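Side-chain contact in N-acetyltransferase (Staphylococcus aureus subsp. aureus, PDB 4LUA), which probably transfers an acetyl group from acetyl-coenzyme A to an amine, as other GNAT-family acetyltransferases do: residues 40-43 against 44-48. Sequence-based numbering, arbitrary orientation.
Sequences TDTL and IHDIL
T40 opens a short helix, and its backbone O accepts from I44 N at 2.9 Å, with an N-H...O angle of 172°, so the bond that closes the first turn is almost straight. The same residue is the N-cap: its OG1 takes the N-H of L43 at 3.0 Å, supplying a first-turn amide with an acceptor. CG1 of I44 lies 3.2 Å from T40 O, the ethyl branch passing close to this carbonyl. D41 O accepts from H45 N at 2.9 Å, with the donor tilted 26° from the carbonyl plane, while carboxylate oxygen OD1 pairs with K19 in a salt bridge. T42 and D46 run alongside each other on the exposed face. A chi1 of -64° sets OG1 beside the backbone N and leaves CG2 anti to it, so the T42 methyl, not its hydroxyl, faces D46 OD2, at 3.5 Å; this is van der Waals contact, and the polar link of the pair is D46 N to T42 O. L43 O accepts the N-H of I47, and L43 CD1 meets I47 CG2 obliquely at 4.2 Å, a light apolar touch one turn on. Helix 41-48 thus has a polar outer side, and its apolar side packs inward: I44 rests on F15 and Y18 of helix 15-25, L43 and I47 both reach Y88 of strand 83-91, and I47 and L48 touch V57 of strand 55-62.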
# COMPACT_ATOMS: atom_id res chain seq x y z
N THR A 40 -6.49 12.70 -4.29
CA THR A 40 -7.30 13.61 -5.07
C THR A 40 -8.14 12.81 -6.06
O THR A 40 -7.80 11.66 -6.35
CB THR A 40 -6.42 14.57 -5.85
OG1 THR A 40 -5.85 13.88 -6.98
CG2 THR A 40 -5.32 15.08 -4.96
N ASP A 41 -9.22 13.40 -6.59
CA ASP A 41 -10.07 12.72 -7.56
C ASP A 41 -9.26 12.29 -8.79
O ASP A 41 -9.46 11.20 -9.34
CB ASP A 41 -11.21 13.62 -8.07
CG ASP A 41 -12.35 13.80 -7.08
OD1 ASP A 41 -12.33 13.22 -5.97
OD2 ASP A 41 -13.29 14.54 -7.42
N THR A 42 -8.37 13.17 -9.23
CA THR A 42 -7.57 12.85 -10.42
C THR A 42 -6.67 11.65 -10.14
O THR A 42 -6.59 10.73 -10.96
CB THR A 42 -6.73 14.04 -10.86
OG1 THR A 42 -7.61 15.10 -11.24
CG2 THR A 42 -5.87 13.67 -12.05
N LEU A 43 -6.02 11.66 -8.99
CA LEU A 43 -5.17 10.55 -8.58
C LEU A 43 -5.93 9.22 -8.51
O LEU A 43 -5.46 8.19 -9.06
CB LEU A 43 -4.53 10.85 -7.22
CG LEU A 43 -3.51 9.80 -6.74
CD1 LEU A 43 -2.40 9.46 -7.75
CD2 LEU A 43 -2.92 10.20 -5.40
N ILE A 44 -7.07 9.24 -7.83
CA ILE A 44 -7.90 8.05 -7.70
C ILE A 44 -8.24 7.52 -9.10
O ILE A 44 -8.04 6.34 -9.41
CB ILE A 44 -9.16 8.33 -6.83
CG1 ILE A 44 -8.77 8.72 -5.38
CG2 ILE A 44 -10.15 7.12 -6.83
CD1 ILE A 44 -9.99 8.87 -4.43
N HIS A 45 -8.74 8.42 -9.97
CA HIS A 45 -9.02 7.97 -11.33
C HIS A 45 -7.81 7.34 -12.03
O HIS A 45 -7.93 6.28 -12.67
CB HIS A 45 -9.57 9.12 -12.21
CG HIS A 45 -9.87 8.70 -13.62
ND1 HIS A 45 -9.08 9.07 -14.70
CD2 HIS A 45 -10.88 7.95 -14.13
CE1 HIS A 45 -9.59 8.55 -15.80
NE2 HIS A 45 -10.68 7.86 -15.49
N ASP A 46 -6.66 7.99 -11.90
CA ASP A 46 -5.45 7.56 -12.57
C ASP A 46 -5.02 6.16 -12.09
O ASP A 46 -4.61 5.33 -12.91
CB ASP A 46 -4.32 8.55 -12.34
CG ASP A 46 -4.53 9.89 -13.09
OD1 ASP A 46 -5.38 9.96 -14.02
OD2 ASP A 46 -3.82 10.87 -12.75
N ILE A 47 -5.14 5.88 -10.80
CA ILE A 47 -4.71 4.54 -10.36
C ILE A 47 -5.74 3.46 -10.71
O ILE A 47 -5.37 2.30 -11.00
CB ILE A 47 -4.29 4.47 -8.87
CG1 ILE A 47 -5.47 4.73 -7.93
CG2 ILE A 47 -3.10 5.42 -8.60
CD1 ILE A 47 -5.18 4.22 -6.54
N LEU A 48 -7.02 3.84 -10.70
CA LEU A 48 -8.03 2.82 -11.03
C LEU A 48 -8.16 2.53 -12.56
O LEU A 48 -8.63 1.46 -12.95
CB LEU A 48 -9.40 3.26 -10.47
CG LEU A 48 -9.50 3.32 -8.93
CD1 LEU A 48 -10.85 3.90 -8.53
CD2 LEU A 48 -9.31 1.92 -8.38